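Local coordinates for protein DsrH (Allochromatium vinosum, PDB 2HY5) that forms part of the hexameric DsrEFH complex and probably takes part in relaying sulfur during the oxidation of stored sulfur, at residues 3-8 with 28-33; 49-54 with 75-80. All coordinates share one frame; numbering follows the deposited sequence.

How the interactions relate
Both contacts belong to one three-layer alpha/beta/alpha chain built round a parallel sheet. Interaction 1 pairs two neighbouring strands, 3-7 and 29-32, inside this sheet, its centre about 5 Å from the centre of the chain. Interaction 2 lies further out, its centre about 9 Å from that of the chain, where helix 47-53 meets the loop leading into strand 81-83. The centres of the two contacts are about 13 Å apart, and their nearest atoms, about 5 Å apart, do not touch. Along the chain they come in series: 3-8 with 28-33 closes first, then 49-54 with 75-80. Leu59 of strand 58-62 bridges them, touching Val30 in one contact and Val50, Leu54 and Ile80 in the other.

Interaction 1. Residues 3-8 with 28-33; sequences ILHTVN and ASVLLF
The Phe33 ring turns back across the end of segment 3-8 and lies against Asn8 and Thr6. Its chi1 of 71° puts CG between the backbone N and the carbonyl carbon, and Asn8 CB sits over one face as a CH-pi contact, 4.0 Å from the ring centroid and 22° off its normal. CE1 also comes to 3.7 Å from Thr6 CB, at an oblique approach. Beyond the segments the ring meets Phe88 edge-to-face and packs on Ser19 of the DsrE chain. An alanine here would take away this ring and is likely to leave a gap beside Asn8 CB and Thr6 CB, with Phe88 deprived of its aromatic mate.

On the face that carries His5, Val7, Val30 and Leu32, the imidazole takes a chi1 of -59°, with CG beside the backbone N. This brings the ring under Ile3 CG2, which rests over its centre, while CD2 points an edge at Ser29 O, 3.5 Å away. ND1 is hydrogen-bonded to Trp101 NE1, which helps fix the ring's rotation. Val7 reaches across to two residues of strand 29-32: its CB is 3.9 Å from Leu32 CD2 and its CG2 is 4.2 Å from Val30 CG1, and Cys20 of helix 16-23 packs on the same valines. On the other face Leu4 sends CD1 across to Ser29 CB at 3.8 Å.

Between the two faces, a ladder of five backbone hydrogen bonds joins the strands. His5 supplies two rungs, its N giving to Ser29 O at 2.8 Å and its O accepting from Leu31 N at 2.8 Å. Strands 3-7 and 29-32, joined through helix 16-23, form a classical beta-alpha-beta crossover at the centre of the parallel sheet of this DsrEFH-like fold.

Interaction 2. Residues 49-54 with 75-80; sequences QVTEAL and RVIPGI
Leu54 N is shared by two carbonyls near the C-terminal part of helix 47-53: it bonds to Val50 O at 3.2 Å and, weakly, to Thr51 O. This holds the backbone of Leu54 in place while its side chain projects onto the loop opposite, where the contact is entirely one of packing. The two methyls divide the work. CD1 lies 3.5 Å from Pro78 O, and CD2 lies 3.8 Å from Gly79 O, so the leucine fork spreads over successive peptide groups of a type II turn. That turn runs from Ile77 to Ile80 and is closed by Ile80 N bonding to Ile77 O at 3.2 Å. Gly79 occupies its third position with a positive phi of 118°, where a beta carbon would jam against Pro78 O and strike Leu54 CD1.

One helical turn back, Val50 CG1 rests against the ends of two isoleucines. It is 3.9 Å from Ile77 CD1, crossed obliquely, and 3.9 Å from Ile80 CD1, met at about a right angle. The other branch of Ile77, CG2, also meets the helix, 3.8 Å from Thr51 OG1. That hydroxyl's polar need is met by Glu47 O: at a chi1 of -61° it sits beside its own backbone N and can turn back along the helix, so it offers Ile77 only van der Waals contact.

On the sheet side, Leu59 of strand 58-62 receives Val50, Leu54 and Ile80, and Val61 also touches Ile80. Helix 47-53 and the loop entering strand 81-83 thus lie side by side against strand 58-62, while Gln49 and Ala53 lean on helix 16-23.

Interaction 1. Residues 3-8 with 28-33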
loop_
_atom_site.group_PDB
_atom_site.type_symbol
_atom_site.label_atom_id
_atom_site.label_comp_id
_atom_site.label_asym_id
_atom_site.label_seq_id
_atom_site.Cartn_x
_atom_site.Cartn_y
_atom_site.Cartn_z
ATOM N N ILE C 3 10.639 -4.698 -23.943
ATOM C CA ILE C 3 9.810 -4.808 -22.747
ATOM C C ILE C 3 9.025 -3.527 -22.538
ATOM O O ILE C 3 9.535 -2.431 -22.775
ATOM C CB ILE C 3 10.662 -5.010 -21.470
ATOM C CG1 ILE C 3 11.455 -6.313 -21.565
ATOM C CG2 ILE C 3 9.765 -5.009 -20.233
ATOM C CD1 ILE C 3 12.410 -6.517 -20.403
ATOM N N LEU C 4 7.779 -3.670 -22.102
ATOM C CA LEU C 4 6.968 -2.514 -21.769
ATOM C C LEU C 4 6.965 -2.506 -20.251
ATOM O O LEU C 4 6.444 -3.429 -19.621
ATOM C CB LEU C 4 5.521 -2.643 -22.255
ATOM C CG LEU C 4 4.606 -1.594 -21.604
ATOM C CD1 LEU C 4 4.962 -0.206 -22.117
ATOM C CD2 LEU C 4 3.144 -1.915 -21.880
ATOM N N HIS C 5 7.572 -1.484 -19.664
ATOM C CA HIS C 5 7.607 -1.361 -18.213
ATOM C C HIS C 5 6.432 -0.489 -17.799
ATOM O O HIS C 5 6.152 0.526 -18.441
ATOM C CB HIS C 5 8.900 -0.674 -17.768
ATOM C CG HIS C 5 10.144 -1.396 -18.178
ATOM N ND1 HIS C 5 10.737 -2.364 -17.396
ATOM C CD2 HIS C 5 10.907 -1.299 -19.294
ATOM C CE1 HIS C 5 11.809 -2.831 -18.009
ATOM N NE2 HIS C 5 11.936 -2.201 -19.165
ATOM N N THR C 6 5.733 -0.878 -16.737
ATOM C CA THR C 6 4.625 -0.061 -16.261
ATOM C C THR C 6 4.979 0.462 -14.876
ATOM O O THR C 6 5.502 -0.273 -14.036
ATOM C CB THR C 6 3.297 -0.856 -16.188
ATOM O OG1 THR C 6 3.433 -1.951 -15.275
ATOM C CG2 THR C 6 2.914 -1.387 -17.570
ATOM N N VAL C 7 4.718 1.745 -14.654
ATOM C CA VAL C 7 5.004 2.380 -13.366
ATOM C C VAL C 7 3.733 3.080 -12.916
ATOM O O VAL C 7 3.253 3.990 -13.596
ATOM C CB VAL C 7 6.140 3.419 -13.495
ATOM C CG1 VAL C 7 6.377 4.101 -12.154
ATOM C CG2 VAL C 7 7.416 2.736 -13.975
ATOM N N ASN C 8 3.189 2.669 -11.771
ATOM C CA ASN C 8 1.945 3.267 -11.293
ATOM C C ASN C 8 2.048 4.067 -10.007
ATOM O O ASN C 8 1.033 4.509 -9.481
ATOM C CB ASN C 8 0.884 2.182 -11.101
ATOM C CG ASN C 8 1.203 1.255 -9.940
ATOM O OD1 ASN C 8 0.309 0.647 -9.353
ATOM N ND2 ASN C 8 2.485 1.135 -9.613
ATOM N N ALA C 28 13.385 0.055 -25.062
ATOM C CA ALA C 28 12.255 -0.348 -24.235
ATOM C C ALA C 28 11.250 0.788 -24.101
ATOM O O ALA C 28 11.557 1.949 -24.379
ATOM C CB ALA C 28 12.745 -0.776 -22.855
ATOM N N SER C 29 10.041 0.446 -23.675
ATOM C CA SER C 29 9.001 1.442 -23.488
ATOM C C SER C 29 8.598 1.479 -22.024
ATOM O O SER C 29 8.670 0.470 -21.324
ATOM C CB SER C 29 7.784 1.116 -24.352
ATOM O OG SER C 29 8.103 1.202 -25.729
ATOM N N VAL C 30 8.188 2.654 -21.566
ATOM C CA VAL C 30 7.759 2.830 -20.191
ATOM C C VAL C 30 6.430 3.568 -20.194
ATOM O O VAL C 30 6.284 4.608 -20.843
ATOM C CB VAL C 30 8.784 3.656 -19.374
ATOM C CG1 VAL C 30 8.294 3.822 -17.949
ATOM C CG2 VAL C 30 10.142 2.972 -19.380
ATOM N N LEU C 31 5.450 3.016 -19.485
ATOM C CA LEU C 31 4.143 3.643 -19.392
ATOM C C LEU C 31 3.875 4.064 -17.966
ATOM O O LEU C 31 3.974 3.259 -17.033
ATOM C CB LEU C 31 3.026 2.694 -19.835
ATOM C CG LEU C 31 1.623 3.265 -19.566
ATOM C CD1 LEU C 31 1.355 4.446 -20.498
ATOM C CD2 LEU C 31 0.576 2.191 -19.765
ATOM N N LEU C 32 3.529 5.332 -17.811
ATOM C CA LEU C 32 3.219 5.897 -16.512
ATOM C C LEU C 32 1.704 5.973 -16.403
ATOM O O LEU C 32 1.050 6.577 -17.252
ATOM C CB LEU C 32 3.806 7.303 -16.413
ATOM C CG LEU C 32 5.312 7.414 -16.666
ATOM C CD1 LEU C 32 5.710 8.891 -16.782
ATOM C CD2 LEU C 32 6.066 6.728 -15.533
ATOM N N PHE C 33 1.139 5.337 -15.383
ATOM C CA PHE C 33 -0.301 5.412 -15.202
ATOM C C PHE C 33 -0.610 5.513 -13.713
ATOM O O PHE C 33 0.286 5.365 -12.885
ATOM C CB PHE C 33 -1.028 4.243 -15.902
ATOM C CG PHE C 33 -0.838 2.895 -15.258
ATOM C CD1 PHE C 33 0.423 2.318 -15.147
ATOM C CD2 PHE C 33 -1.943 2.170 -14.818
ATOM C CE1 PHE C 33 0.580 1.039 -14.613
ATOM C CE2 PHE C 33 -1.795 0.893 -14.284
ATOM C CZ PHE C 33 -0.532 0.326 -14.182
#

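Interaction 2. Residues 49-54 with 75-80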
loop_
_atom_site.group_PDB
_atom_site.type_symbol
_atom_site.label_atom_id
_atom_site.label_comp_id
_atom_site.label_asym_id
_atom_site.label_seq_id
_atom_site.Cartn_x
_atom_site.Cartn_y
_atom_site.Cartn_z
ATOM N N GLN C 49 15.890 13.683 -14.732
ATOM C CA GLN C 49 16.109 12.258 -14.927
ATOM C C GLN C 49 15.141 11.653 -15.934
ATOM O O GLN C 49 15.484 10.705 -16.642
ATOM C CB GLN C 49 16.025 11.522 -13.586
ATOM C CG GLN C 49 14.806 11.858 -12.747
ATOM C CD GLN C 49 14.924 11.336 -11.324
ATOM O OE1 GLN C 49 15.002 10.127 -11.098
ATOM N NE2 GLN C 49 14.945 12.249 -10.357
ATOM N N VAL C 50 13.931 12.193 -16.007
ATOM C CA VAL C 50 12.959 11.683 -16.964
ATOM C C VAL C 50 13.379 12.101 -18.374
ATOM O O VAL C 50 13.345 11.295 -19.300
ATOM C CB VAL C 50 11.544 12.210 -16.658
ATOM C CG1 VAL C 50 10.562 11.723 -17.722
ATOM C CG2 VAL C 50 11.105 11.721 -15.283
ATOM N N THR C 51 13.793 13.354 -18.522
ATOM C CA THR C 51 14.227 13.862 -19.819
ATOM C C THR C 51 15.417 13.052 -20.324
ATOM O O THR C 51 15.495 12.718 -21.506
ATOM C CB THR C 51 14.616 15.349 -19.733
ATOM O OG1 THR C 51 13.473 16.116 -19.328
ATOM C CG2 THR C 51 15.105 15.854 -21.085
ATOM N N GLU C 52 16.342 12.732 -19.423
ATOM C CA GLU C 52 17.507 11.940 -19.794
ATOM C C GLU C 52 17.067 10.576 -20.320
ATOM O O GLU C 52 17.641 10.057 -21.275
ATOM C CB GLU C 52 18.430 11.755 -18.587
ATOM C CG GLU C 52 19.687 12.609 -18.625
ATOM C CD GLU C 52 20.648 12.188 -19.722
ATOM O OE1 GLU C 52 20.267 12.248 -20.910
ATOM O OE2 GLU C 52 21.788 11.794 -19.394
ATOM N N ALA C 53 16.043 10.003 -19.696
ATOM C CA ALA C 53 15.532 8.695 -20.096
ATOM C C ALA C 53 14.986 8.710 -21.521
ATOM O O ALA C 53 15.095 7.719 -22.247
ATOM C CB ALA C 53 14.448 8.239 -19.124
ATOM N N LEU C 54 14.396 9.833 -21.919
ATOM C CA LEU C 54 13.845 9.970 -23.263
ATOM C C LEU C 54 14.926 9.733 -24.307
ATOM O O LEU C 54 14.634 9.456 -25.471
ATOM C CB LEU C 54 13.245 11.365 -23.448
ATOM C CG LEU C 54 11.907 11.613 -22.750
ATOM C CD1 LEU C 54 11.543 13.087 -22.830
ATOM C CD2 LEU C 54 10.835 10.754 -23.406
ATOM N N ARG C 75 0.878 19.920 -20.290
ATOM C CA ARG C 75 1.665 19.997 -19.066
ATOM C C ARG C 75 2.741 18.923 -19.010
ATOM O O ARG C 75 3.576 18.921 -18.111
ATOM C CB ARG C 75 0.747 19.852 -17.848
ATOM C CG ARG C 75 -0.337 20.915 -17.747
ATOM C CD ARG C 75 0.259 22.293 -17.514
ATOM N NE ARG C 75 0.768 22.464 -16.155
ATOM C CZ ARG C 75 -0.001 22.594 -15.076
ATOM N NH1 ARG C 75 -1.324 22.573 -15.188
ATOM N NH2 ARG C 75 0.553 22.749 -13.882
ATOM N N VAL C 76 2.718 18.011 -19.973
ATOM C CA VAL C 76 3.677 16.918 -20.012
ATOM C C VAL C 76 5.034 17.321 -20.588
ATOM O O VAL C 76 5.128 18.241 -21.405
ATOM C CB VAL C 76 3.110 15.745 -20.848
ATOM C CG1 VAL C 76 4.086 14.586 -20.870
ATOM C CG2 VAL C 76 1.775 15.311 -20.277
ATOM N N ILE C 77 6.082 16.635 -20.146
ATOM C CA ILE C 77 7.426 16.881 -20.651
ATOM C C ILE C 77 7.402 16.498 -22.127
ATOM O O ILE C 77 7.003 15.386 -22.478
ATOM C CB ILE C 77 8.462 15.996 -19.930
ATOM C CG1 ILE C 77 8.502 16.352 -18.441
ATOM C CG2 ILE C 77 9.839 16.172 -20.566
ATOM C CD1 ILE C 77 9.295 15.363 -17.601
ATOM N N PRO C 78 7.810 17.421 -23.014
ATOM C CA PRO C 78 7.818 17.134 -24.451
ATOM C C PRO C 78 8.587 15.855 -24.762
ATOM O O PRO C 78 9.729 15.687 -24.335
ATOM C CB PRO C 78 8.487 18.371 -25.042
ATOM C CG PRO C 78 8.023 19.457 -24.118
ATOM C CD PRO C 78 8.205 18.818 -22.757
ATOM N N GLY C 79 7.958 14.950 -25.504
ATOM C CA GLY C 79 8.618 13.700 -25.838
ATOM C C GLY C 79 7.867 12.508 -25.289
ATOM O O GLY C 79 7.956 11.402 -25.825
ATOM N N ILE C 80 7.138 12.728 -24.200
ATOM C CA ILE C 80 6.345 11.665 -23.597
ATOM C C ILE C 80 5.007 11.652 -24.330
ATOM O O ILE C 80 4.287 12.644 -24.334
ATOM C CB ILE C 80 6.093 11.930 -22.102
ATOM C CG1 ILE C 80 7.429 12.031 -21.367
ATOM C CG2 ILE C 80 5.257 10.801 -21.508
ATOM C CD1 ILE C 80 7.296 12.245 -19.875
#